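PDB 6Y1W: putative tryptophan halogenase from Xanthomonas campestris pv. campestris, which is probably a flavin-dependent halogenase of the tryptophan halogenase family, expected to use FAD to halogenate an aromatic substrate. Local coordinates for residues R144-L154 with T485-F495; R265-R276 with Q301-G309. All coordinates share one frame; numbering follows the deposited sequence.

In the fold
Both contacts are partly buried, their centres about 23 and 19 Å from the centre of the chain, and they share no helix or strand; their nearest atoms are about 9 Å apart, and contact 2 is nested within the long loop that contact 1 closes. In contact 1 the chain following helix 141-148 meets the linker between helices 468-486 and 492-499, through backbone bonds, leucines and an aromatic cluster. Contact 2 instead sets helix 296-306 against two antiparallel strands of the seven-stranded mixed sheet. Its chemistry is wetter: one methionine contributes most of the apolar packing, while arginines, amides and five waters bridge the rest, beside bound butanediol.

Contact 1. Residues R144-L154 with T485-F495; sequences RAAQEGRFAHL and TLARLPPHAEF
Arg-150 and Pro-491 form a single beta bridge, joining the chain after helix 141-148 to the linker between the two C-terminal helices 468-486 and 492-499. Phe-151 N donates to Pro-490 O (3.0 Å), and His-492 N, in the first turn of its helix, donates to Gly-149 O (2.9 Å). A third bond comes from a side chain: the Arg-150 chain runs extended from CG to NE, bringing NH1 to Leu-489 O at 2.8 Å in the carbonyl plane, though the bond is bent to 145° at the hydrogen.

Past the bridge, Phe-495 lies against three successive residues. With CG anti to the backbone N (chi1 -169°), its ring swings over to Ala-152, whose CA sits over one face in a CH-pi contact. Phe-151 turns its edge to the Phe-495 face in an offset edge-to-face pair, planes at 71°, while His-153 meets the same ring obliquely. Phe-151 O is buried beside Phe-495 CB and has no polar partner in the model.

At the helix end of the contact, Leu-486 spreads its two methyls: CD1 rests on the backbone of Ala-145, and CD2 lies over a face of the Arg-144 guanidinium. That guanidinium is held from its edge by Gln-147 OE1 and Glu-148 OE2, with Glu-483 pairing to NE, which should fix its rotation.

Farther out, Phe-88 stacks on Phe-151 and Glu-77 binds His-153 NE2. The His-492 imidazole spans Pro-260 O and Phe-88 N, about 7 Å from the side chain of Lys-89, the predicted active-site lysine. At the far end Leu-154 CD1 presses on Thr-485 CG2 at a tight 3.5 Å.

Contact 2. Residues R265-R276 with Q301-G309; sequences RARADRAGWMWR and QVLEHNLQG. With BUD ((2S,3S)-butane-2,3-diol), chain I; BUD ((2S,3S)-butane-2,3-diol), chain J.
Asn-306 OD1 accepts from Arg-267 NH1 at 2.8 Å, on a lone pair in the carbonyl plane and in the plane of the guanidinium. The other end of this amide is fixed too: ND2 donates to Val-302 O (2.8 Å, 170°), one helical turn back. Val-302 O also receives Asn-306 N, from the opposite face of its carbonyl plane. Arg-267 NE is salt-bridged to Glu-95 of the neighbouring strand 91-99, which helps to position the guanidinium.

Met-274 lays SD and CE over one face of the Asn-306 amide, the two side chains crossing at about a right angle. Its chain bends at the last torsion (chi3 -79°), which brings CE to 3.4 Å from Asn-306 ND2 and also against Val-302 CG1, while CG faces Leu-303 CD1.

Water mediates much of the remaining polar contact. One molecule joins Asn-306 ND2 to Asp-269 OD1; another connects Arg-267 NH1 with Asn-306 O. Gln-308 OE1 lies over one face of the Arg-276 guanidinium, and a water accepts from both Arg-276 NE and Gln-308 N. The Arg-265 guanidinium is sandwiched between Arg-267 NH2 over one face and the Arg-276 CD methylene over the other.

At the hairpin turn, Asp-269 OD2 accepts from O2 of one butanediol at 2.8 Å, and Ala-271 N donates to that same hydroxyl at 3.0 Å. Val-302 CG1 packs on Asp-269 CG, and a second diol lies beside the turn. Helical residues 301-306 thus cross strand residues 272-276 at -38°, on one side of the beta-hairpin of strands 263-268 and 272-278, with a small-molecule pocket at the hairpin's tip.

Contact 1. Residues R144-L154 with T485-F495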
loop_
_atom_site.group_PDB
_atom_site.type_symbol
_atom_site.label_atom_id
_atom_site.label_comp_id
_atom_site.label_asym_id
_atom_site.label_seq_id
_atom_site.Cartn_x
_atom_site.Cartn_y
_atom_site.Cartn_z
ATOM N N ARG A 144 -14.887 -11.608 19.807
ATOM C CA ARG A 144 -15.349 -12.415 20.927
ATOM C C ARG A 144 -14.768 -11.907 22.251
ATOM O O ARG A 144 -15.437 -11.972 23.289
ATOM C CB ARG A 144 -14.980 -13.875 20.701
ATOM C CG ARG A 144 -15.808 -14.537 19.585
ATOM C CD ARG A 144 -17.251 -14.770 20.016
ATOM N NE ARG A 144 -17.241 -15.764 21.108
ATOM C CZ ARG A 144 -17.867 -15.641 22.278
ATOM N NH1 ARG A 144 -18.603 -14.572 22.558
ATOM N NH2 ARG A 144 -17.768 -16.624 23.192
ATOM N N ALA A 145 -13.535 -11.381 22.231
ATOM C CA ALA A 145 -12.976 -10.814 23.456
ATOM C C ALA A 145 -13.730 -9.557 23.881
ATOM O O ALA A 145 -13.817 -9.240 25.082
ATOM C CB ALA A 145 -11.490 -10.511 23.259
ATOM N N ALA A 146 -14.278 -8.825 22.915
ATOM C CA ALA A 146 -15.145 -7.704 23.260
ATOM C C ALA A 146 -16.413 -8.201 23.922
ATOM O O ALA A 146 -16.856 -7.637 24.920
ATOM C CB ALA A 146 -15.481 -6.878 22.002
ATOM N N GLN A 147 -17.002 -9.272 23.385
ATOM C CA GLN A 147 -18.249 -9.768 23.949
ATOM C C GLN A 147 -18.062 -10.299 25.356
ATOM O O GLN A 147 -18.977 -10.166 26.179
ATOM C CB GLN A 147 -18.826 -10.873 23.074
ATOM C CG GLN A 147 -19.287 -10.274 21.756
ATOM C CD GLN A 147 -19.906 -11.328 20.838
ATOM O OE1 GLN A 147 -19.447 -12.463 20.764
ATOM N NE2 GLN A 147 -20.944 -10.924 20.102
ATOM N N GLU A 148 -16.940 -10.956 25.625
ATOM C CA GLU A 148 -16.762 -11.647 26.900
ATOM C C GLU A 148 -15.928 -10.861 27.897
ATOM O O GLU A 148 -15.742 -11.339 29.024
ATOM C CB GLU A 148 -16.103 -13.017 26.687
ATOM C CG GLU A 148 -16.871 -13.952 25.740
ATOM C CD GLU A 148 -18.267 -14.242 26.206
ATOM O OE1 GLU A 148 -18.509 -14.183 27.444
ATOM O OE2 GLU A 148 -19.141 -14.533 25.342
ATOM N N GLY A 149 -15.375 -9.713 27.506
ATOM C CA GLY A 149 -14.634 -8.888 28.460
ATOM C C GLY A 149 -13.310 -9.473 28.904
ATOM O O GLY A 149 -12.936 -9.353 30.090
ATOM N N ARG A 150 -12.585 -10.093 27.984
ATOM C CA ARG A 150 -11.323 -10.770 28.261
ATOM C C ARG A 150 -10.175 -10.134 27.486
ATOM O O ARG A 150 -10.361 -9.621 26.373
ATOM C CB ARG A 150 -11.426 -12.258 27.881
ATOM C CG ARG A 150 -12.479 -13.004 28.678
ATOM C CD ARG A 150 -12.446 -14.480 28.352
ATOM N NE ARG A 150 -13.404 -15.225 29.163
ATOM C CZ ARG A 150 -13.130 -15.778 30.340
ATOM N NH1 ARG A 150 -11.916 -15.672 30.866
ATOM N NH2 ARG A 150 -14.083 -16.433 30.995
ATOM N N PHE A 151 -8.966 -10.178 28.066
ATOM C CA PHE A 151 -7.791 -9.667 27.365
ATOM C C PHE A 151 -6.527 -10.230 27.988
ATOM O O PHE A 151 -6.379 -10.214 29.222
ATOM C CB PHE A 151 -7.679 -8.126 27.388
ATOM C CG PHE A 151 -6.473 -7.631 26.622
ATOM C CD1 PHE A 151 -6.557 -7.444 25.246
ATOM C CD2 PHE A 151 -5.232 -7.481 27.243
ATOM C CE1 PHE A 151 -5.444 -7.069 24.523
ATOM C CE2 PHE A 151 -4.105 -7.116 26.522
ATOM C CZ PHE A 151 -4.215 -6.920 25.142
ATOM N N ALA A 152 -5.600 -10.649 27.128
ATOM C CA ALA A 152 -4.170 -10.738 27.444
ATOM C C ALA A 152 -3.411 -10.692 26.123
ATOM O O ALA A 152 -3.995 -10.908 25.070
ATOM C CB ALA A 152 -3.859 -12.026 28.239
ATOM N N HIS A 153 -2.103 -10.381 26.172
ATOM C CA HIS A 153 -1.313 -10.448 24.946
ATOM C C HIS A 153 -1.172 -11.899 24.505
ATOM O O HIS A 153 -1.109 -12.810 25.330
ATOM C CB HIS A 153 0.101 -9.878 25.121
ATOM C CG HIS A 153 0.134 -8.485 25.646
ATOM N ND1 HIS A 153 0.148 -8.205 26.994
ATOM C CD2 HIS A 153 0.147 -7.294 25.011
ATOM C CE1 HIS A 153 0.181 -6.895 27.169
ATOM N NE2 HIS A 153 0.170 -6.317 25.979
ATOM N N LEU A 154 -1.091 -12.097 23.199
ATOM C CA LEU A 154 -0.810 -13.433 22.681
ATOM C C LEU A 154 0.509 -13.451 21.926
ATOM O O LEU A 154 0.937 -12.421 21.399
ATOM C CB LEU A 154 -1.938 -13.907 21.757
ATOM C CG LEU A 154 -3.209 -14.339 22.488
ATOM C CD1 LEU A 154 -4.349 -14.649 21.498
ATOM C CD2 LEU A 154 -2.882 -15.552 23.370
ATOM N N THR A 485 -8.877 -20.288 21.941
ATOM C CA THR A 485 -7.980 -19.186 22.263
ATOM C C THR A 485 -8.631 -18.246 23.270
ATOM O O THR A 485 -7.992 -17.834 24.251
ATOM C CB THR A 485 -7.585 -18.462 20.980
ATOM O OG1 THR A 485 -6.969 -19.402 20.080
ATOM C CG2 THR A 485 -6.572 -17.340 21.255
ATOM N N LEU A 486 -9.922 -17.957 23.078
ATOM C CA LEU A 486 -10.640 -17.066 23.981
ATOM C C LEU A 486 -10.665 -17.626 25.392
ATOM O O LEU A 486 -10.550 -16.873 26.368
ATOM C CB LEU A 486 -12.058 -16.872 23.463
ATOM C CG LEU A 486 -13.023 -15.985 24.239
ATOM C CD1 LEU A 486 -12.644 -14.488 24.097
ATOM C CD2 LEU A 486 -14.422 -16.216 23.749
ATOM N N ALA A 487 -10.825 -18.953 25.521
ATOM C CA ALA A 487 -10.898 -19.568 26.850
ATOM C C ALA A 487 -9.598 -19.434 27.640
ATOM O O ALA A 487 -9.609 -19.631 28.858
ATOM C CB ALA A 487 -11.261 -21.052 26.723
ATOM N N ARG A 488 -8.485 -19.146 26.980
ATOM C CA ARG A 488 -7.193 -18.938 27.622
ATOM C C ARG A 488 -6.955 -17.490 28.037
ATOM O O ARG A 488 -5.932 -17.204 28.672
ATOM C CB ARG A 488 -6.057 -19.369 26.703
ATOM C CG ARG A 488 -6.125 -20.809 26.263
ATOM C CD ARG A 488 -5.245 -21.026 25.040
ATOM N NE ARG A 488 -4.075 -20.158 25.055
ATOM C CZ ARG A 488 -3.368 -19.827 23.979
ATOM N NH1 ARG A 488 -2.310 -19.033 24.106
ATOM N NH2 ARG A 488 -3.725 -20.274 22.779
ATOM N N LEU A 489 -7.875 -16.587 27.727
ATOM C CA LEU A 489 -7.663 -15.183 28.078
ATOM C C LEU A 489 -8.358 -14.854 29.398
ATOM O O LEU A 489 -9.490 -15.293 29.623
ATOM C CB LEU A 489 -8.211 -14.271 26.968
ATOM C CG LEU A 489 -7.634 -14.509 25.574
ATOM C CD1 LEU A 489 -8.417 -13.586 24.652
ATOM C CD2 LEU A 489 -6.168 -14.209 25.546
ATOM N N PRO A 490 -7.724 -14.123 30.322
ATOM C CA PRO A 490 -8.366 -13.823 31.617
ATOM C C PRO A 490 -9.349 -12.678 31.504
ATOM O O PRO A 490 -9.305 -11.913 30.517
ATOM C CB PRO A 490 -7.186 -13.419 32.510
ATOM C CG PRO A 490 -6.237 -12.746 31.535
ATOM C CD PRO A 490 -6.359 -13.575 30.247
ATOM N N PRO A 491 -10.195 -12.491 32.511
ATOM C CA PRO A 491 -10.993 -11.258 32.597
ATOM C C PRO A 491 -10.100 -10.017 32.537
ATOM O O PRO A 491 -9.003 -9.987 33.097
ATOM C CB PRO A 491 -11.701 -11.381 33.957
ATOM C CG PRO A 491 -11.675 -12.876 34.259
ATOM C CD PRO A 491 -10.405 -13.387 33.672
ATOM N N HIS A 492 -10.592 -8.985 31.824
ATOM C CA HIS A 492 -9.843 -7.736 31.619
ATOM C C HIS A 492 -9.291 -7.184 32.932
ATOM O O HIS A 492 -8.133 -6.756 33.012
ATOM C CB HIS A 492 -10.794 -6.717 30.980
ATOM C CG HIS A 492 -10.131 -5.477 30.445
ATOM N ND1 HIS A 492 -10.869 -4.370 30.077
ATOM C CD2 HIS A 492 -8.841 -5.189 30.156
ATOM C CE1 HIS A 492 -10.047 -3.431 29.631
ATOM N NE2 HIS A 492 -8.816 -3.909 29.643
ATOM N N ALA A 493 -10.137 -7.132 33.943
ATOM C CA ALA A 493 -9.751 -6.539 35.218
ATOM C C ALA A 493 -8.621 -7.318 35.866
ATOM O O ALA A 493 -7.728 -6.724 36.472
ATOM C CB ALA A 493 -10.949 -6.498 36.165
ATOM N N GLU A 494 -8.643 -8.652 35.747
ATOM C CA GLU A 494 -7.555 -9.436 36.317
ATOM C C GLU A 494 -6.248 -9.161 35.590
ATOM O O GLU A 494 -5.185 -9.036 36.217
ATOM C CB GLU A 494 -7.902 -10.925 36.266
ATOM C CG GLU A 494 -8.797 -11.328 37.413
ATOM C CD GLU A 494 -9.352 -12.723 37.259
ATOM O OE1 GLU A 494 -10.483 -12.959 37.753
ATOM O OE2 GLU A 494 -8.647 -13.572 36.657
ATOM N N PHE A 495 -6.303 -9.032 34.265
ATOM C CA PHE A 495 -5.087 -8.739 33.537
ATOM C C PHE A 495 -4.550 -7.354 33.894
ATOM O O PHE A 495 -3.350 -7.193 34.119
ATOM C CB PHE A 495 -5.324 -8.872 32.023
ATOM C CG PHE A 495 -4.053 -8.833 31.257
ATOM C CD1 PHE A 495 -3.214 -9.954 31.227
ATOM C CD2 PHE A 495 -3.639 -7.670 30.636
ATOM C CE1 PHE A 495 -1.987 -9.901 30.553
ATOM C CE2 PHE A 495 -2.423 -7.611 29.975
ATOM C CZ PHE A 495 -1.585 -8.730 29.928
#

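Contact 2. Residues R265-R276 with Q301-G309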
loop_
_atom_site.group_PDB
_atom_site.type_symbol
_atom_site.label_atom_id
_atom_site.label_comp_id
_atom_site.label_asym_id
_atom_site.label_seq_id
_atom_site.Cartn_x
_atom_site.Cartn_y
_atom_site.Cartn_z
ATOM N N ARG A 265 -17.989 2.020 23.390
ATOM C CA ARG A 265 -19.373 1.930 22.932
ATOM C C ARG A 265 -19.728 3.170 22.132
ATOM O O ARG A 265 -19.425 4.287 22.552
ATOM C CB ARG A 265 -20.330 1.747 24.113
ATOM C CG ARG A 265 -21.745 1.322 23.684
ATOM C CD ARG A 265 -22.570 0.994 24.926
ATOM N NE ARG A 265 -23.049 2.211 25.569
ATOM C CZ ARG A 265 -23.553 2.257 26.797
ATOM N NH1 ARG A 265 -23.628 1.129 27.513
ATOM N NH2 ARG A 265 -23.991 3.420 27.288
ATOM N N ALA A 266 -20.365 2.960 20.965
ATOM C CA ALA A 266 -20.850 4.037 20.096
ATOM C C ALA A 266 -22.339 3.811 19.888
ATOM O O ALA A 266 -22.728 2.999 19.038
ATOM C CB ALA A 266 -20.124 4.027 18.753
ATOM N N ARG A 267 -23.174 4.520 20.661
ATOM C CA ARG A 267 -24.604 4.223 20.691
ATOM C C ARG A 267 -25.346 5.330 19.954
ATOM O O ARG A 267 -25.458 6.449 20.472
ATOM C CB ARG A 267 -25.099 4.114 22.126
ATOM C CG ARG A 267 -26.641 3.850 22.186
ATOM C CD ARG A 267 -27.095 3.762 23.656
ATOM N NE ARG A 267 -26.675 2.463 24.184
ATOM C CZ ARG A 267 -26.847 2.097 25.450
ATOM N NH1 ARG A 267 -27.405 2.951 26.315
ATOM N NH2 ARG A 267 -26.470 0.887 25.838
ATOM N N ALA A 268 -25.906 4.997 18.785
ATOM C CA ALA A 268 -26.633 5.996 18.008
ATOM C C ALA A 268 -27.969 6.332 18.665
ATOM O O ALA A 268 -28.587 5.493 19.313
ATOM C CB ALA A 268 -26.878 5.489 16.592
ATOM N N ASP A 269 -28.395 7.587 18.492
ATOM C CA ASP A 269 -29.676 8.053 19.010
ATOM C C ASP A 269 -30.434 8.711 17.851
ATOM O O ASP A 269 -30.275 8.289 16.703
ATOM C CB ASP A 269 -29.467 9.017 20.189
ATOM C CG ASP A 269 -30.697 9.100 21.086
ATOM O OD1 ASP A 269 -30.952 8.126 21.839
ATOM O OD2 ASP A 269 -31.418 10.124 20.986
ATOM N N ARG A 270 -31.254 9.723 18.126
ATOM C CA ARG A 270 -32.124 10.290 17.082
ATOM C C ARG A 270 -31.384 11.216 16.134
ATOM O O ARG A 270 -31.743 11.298 14.950
ATOM C CB ARG A 270 -33.270 11.096 17.719
ATOM C CG ARG A 270 -34.234 10.266 18.541
ATOM C CD ARG A 270 -35.204 11.243 19.270
ATOM N NE ARG A 270 -35.846 12.160 18.318
ATOM C CZ ARG A 270 -36.873 11.829 17.522
ATOM N NH1 ARG A 270 -37.401 10.606 17.548
ATOM N NH2 ARG A 270 -37.359 12.746 16.699
ATOM N N ALA A 271 -30.384 11.957 16.633
ATOM C CA ALA A 271 -29.704 12.990 15.847
ATOM C C ALA A 271 -28.232 13.077 16.258
ATOM O O ALA A 271 -27.598 14.148 16.214
ATOM C CB ALA A 271 -30.389 14.355 15.995
ATOM N N GLY A 272 -27.661 11.922 16.579
ATOM C CA GLY A 272 -26.270 11.869 17.001
ATOM C C GLY A 272 -25.998 10.524 17.637
ATOM O O GLY A 272 -26.736 9.567 17.419
ATOM N N TRP A 273 -24.928 10.476 18.433
ATOM C CA TRP A 273 -24.536 9.216 19.029
ATOM C C TRP A 273 -23.743 9.491 20.296
ATOM O O TRP A 273 -23.247 10.597 20.506
ATOM C CB TRP A 273 -23.728 8.368 18.036
ATOM C CG TRP A 273 -22.384 8.947 17.673
ATOM C CD1 TRP A 273 -22.142 9.863 16.709
ATOM C CD2 TRP A 273 -21.118 8.623 18.257
ATOM N NE1 TRP A 273 -20.791 10.189 16.674
ATOM C CE2 TRP A 273 -20.146 9.417 17.609
ATOM C CE3 TRP A 273 -20.710 7.747 19.272
ATOM C CZ2 TRP A 273 -18.785 9.359 17.945
ATOM C CZ3 TRP A 273 -19.372 7.684 19.601
ATOM C CH2 TRP A 273 -18.420 8.481 18.943
ATOM N N MET A 274 -23.611 8.451 21.141
ATOM C CA MET A 274 -22.966 8.619 22.442
ATOM C C MET A 274 -21.776 7.685 22.550
ATOM O O MET A 274 -21.867 6.519 22.171
ATOM C CB MET A 274 -23.949 8.300 23.574
ATOM C CG MET A 274 -24.997 9.405 23.809
ATOM S SD MET A 274 -26.354 8.669 24.783
ATOM C CE MET A 274 -27.344 7.750 23.590
ATOM N N TRP A 275 -20.663 8.177 23.112
ATOM C CA TRP A 275 -19.567 7.278 23.442
ATOM C C TRP A 275 -19.574 6.899 24.918
ATOM O O TRP A 275 -20.022 7.664 25.787
ATOM C CB TRP A 275 -18.191 7.891 23.121
ATOM C CG TRP A 275 -17.657 8.996 24.026
ATOM C CD1 TRP A 275 -17.004 8.849 25.249
ATOM C CD2 TRP A 275 -17.629 10.394 23.728
ATOM N NE1 TRP A 275 -16.606 10.091 25.723
ATOM C CE2 TRP A 275 -17.003 11.052 24.819
ATOM C CE3 TRP A 275 -18.107 11.166 22.656
ATOM C CZ2 TRP A 275 -16.794 12.428 24.841
ATOM C CZ3 TRP A 275 -17.920 12.536 22.694
ATOM C CH2 TRP A 275 -17.291 13.162 23.790
ATOM N N ARG A 276 -19.023 5.720 25.194
ATOM C CA ARG A 276 -18.762 5.266 26.565
ATOM C C ARG A 276 -17.420 4.564 26.544
ATOM O O ARG A 276 -17.225 3.640 25.752
ATOM C CB ARG A 276 -19.883 4.328 27.042
ATOM C CG ARG A 276 -19.802 4.101 28.552
ATOM C CD ARG A 276 -21.077 3.459 29.126
ATOM N NE ARG A 276 -20.954 3.322 30.594
ATOM C CZ ARG A 276 -20.396 2.280 31.206
ATOM N NH1 ARG A 276 -19.918 1.269 30.498
ATOM N NH2 ARG A 276 -20.326 2.233 32.550
ATOM N N GLN A 301 -30.363 15.849 27.952
ATOM C CA GLN A 301 -31.341 14.894 28.476
ATOM C C GLN A 301 -31.054 13.478 27.997
ATOM O O GLN A 301 -31.151 12.507 28.764
ATOM C CB GLN A 301 -32.753 15.286 28.046
ATOM C CG GLN A 301 -33.348 16.473 28.731
ATOM C CD GLN A 301 -34.680 16.867 28.084
ATOM O OE1 GLN A 301 -34.855 18.001 27.635
ATOM N NE2 GLN A 301 -35.616 15.920 28.020
ATOM N N VAL A 302 -30.770 13.325 26.707
ATOM C CA VAL A 302 -30.471 11.991 26.187
ATOM C C VAL A 302 -29.232 11.421 26.870
ATOM O O VAL A 302 -29.204 10.259 27.262
ATOM C CB VAL A 302 -30.285 12.042 24.662
ATOM C CG1 VAL A 302 -29.717 10.733 24.146
ATOM C CG2 VAL A 302 -31.600 12.353 23.983
ATOM N N LEU A 303 -28.181 12.221 26.980
ATOM C CA LEU A 303 -26.967 11.740 27.627
ATOM C C LEU A 303 -27.262 11.310 29.059
ATOM O O LEU A 303 -26.897 10.206 29.475
ATOM C CB LEU A 303 -25.903 12.821 27.592
ATOM C CG LEU A 303 -24.612 12.463 28.303
ATOM C CD1 LEU A 303 -24.005 11.259 27.580
ATOM C CD2 LEU A 303 -23.738 13.676 28.187
ATOM N N GLU A 304 -27.931 12.176 29.825
ATOM C CA GLU A 304 -28.264 11.838 31.211
ATOM C C GLU A 304 -29.031 10.527 31.293
ATOM O O GLU A 304 -28.741 9.672 32.146
ATOM C CB GLU A 304 -29.094 12.970 31.835
ATOM C CG GLU A 304 -29.660 12.595 33.196
ATOM C CD GLU A 304 -28.583 12.526 34.247
ATOM O OE1 GLU A 304 -27.531 13.171 34.038
ATOM O OE2 GLU A 304 -28.791 11.840 35.276
ATOM N N HIS A 305 -29.992 10.327 30.379
ATOM C CA HIS A 305 -30.808 9.122 30.402
ATOM C C HIS A 305 -29.970 7.865 30.211
ATOM O O HIS A 305 -30.294 6.816 30.768
ATOM C CB HIS A 305 -31.899 9.217 29.338
ATOM C CG HIS A 305 -32.713 7.968 29.174
ATOM N ND1 HIS A 305 -33.709 7.599 30.060
ATOM C CD2 HIS A 305 -32.702 7.022 28.203
ATOM C CE1 HIS A 305 -34.259 6.469 29.649
ATOM N NE2 HIS A 305 -33.665 6.096 28.526
ATOM N N ASN A 306 -28.861 7.965 29.481
ATOM C CA ASN A 306 -28.056 6.796 29.191
ATOM C C ASN A 306 -26.899 6.584 30.156
ATOM O O ASN A 306 -26.243 5.545 30.063
ATOM C CB ASN A 306 -27.483 6.892 27.759
ATOM C CG ASN A 306 -28.543 6.588 26.695
ATOM O OD1 ASN A 306 -28.667 5.460 26.246
ATOM N ND2 ASN A 306 -29.355 7.588 26.353
ATOM N N LEU A 307 -26.641 7.522 31.070
ATOM C CA LEU A 307 -25.517 7.383 31.995
ATOM C C LEU A 307 -25.788 6.273 32.995
ATOM O O LEU A 307 -26.939 5.985 33.343
ATOM C CB LEU A 307 -25.247 8.688 32.751
ATOM C CG LEU A 307 -24.735 9.884 31.926
ATOM C CD1 LEU A 307 -24.476 11.097 32.798
ATOM C CD2 LEU A 307 -23.460 9.518 31.192
ATOM N N GLN A 308 -24.717 5.583 33.374
ATOM C CA GLN A 308 -24.695 4.679 34.514
ATOM C C GLN A 308 -23.702 5.220 35.525
ATOM O O GLN A 308 -22.606 5.662 35.151
ATOM C CB GLN A 308 -24.280 3.274 34.124
ATOM C CG GLN A 308 -25.227 2.590 33.154
ATOM C CD GLN A 308 -24.572 1.379 32.536
ATOM O OE1 GLN A 308 -24.131 1.417 31.385
ATOM N NE2 GLN A 308 -24.469 0.299 33.314
ATOM N N GLY A 309 -24.098 5.214 36.791
ATOM C CA GLY A 309 -23.265 5.721 37.857
ATOM C C GLY A 309 -23.382 7.225 38.023
ATOM O O GLY A 309 -23.844 7.958 37.140
HETATM C C1 BUD I . -31.091 15.398 21.311
HETATM O O1 BUD I . -32.385 13.675 20.353
HETATM C C2 BUD I . -31.176 14.358 20.212
HETATM O O2 BUD I . -30.246 12.229 19.658
HETATM C C3 BUD I . -30.013 13.380 20.401
HETATM C C4 BUD I . -28.725 14.010 19.876
HETATM C C1 BUD J . -34.279 4.632 21.230
HETATM O O1 BUD J . -34.341 7.003 20.628
HETATM C C2 BUD J . -33.554 5.838 20.631
HETATM O O2 BUD J . -32.835 6.766 18.605
HETATM C C3 BUD J . -33.234 5.555 19.171
HETATM C C4 BUD J . -32.066 4.577 19.049
HETATM O O HOH W 1 -24.229 4.048 30.269
HETATM O O HOH W 2 -27.279 2.537 29.210
HETATM O O HOH W 3 -31.675 7.581 24.471
HETATM O O HOH W 4 -20.260 4.543 34.482
HETATM O O HOH W 5 -22.084 5.851 31.967
#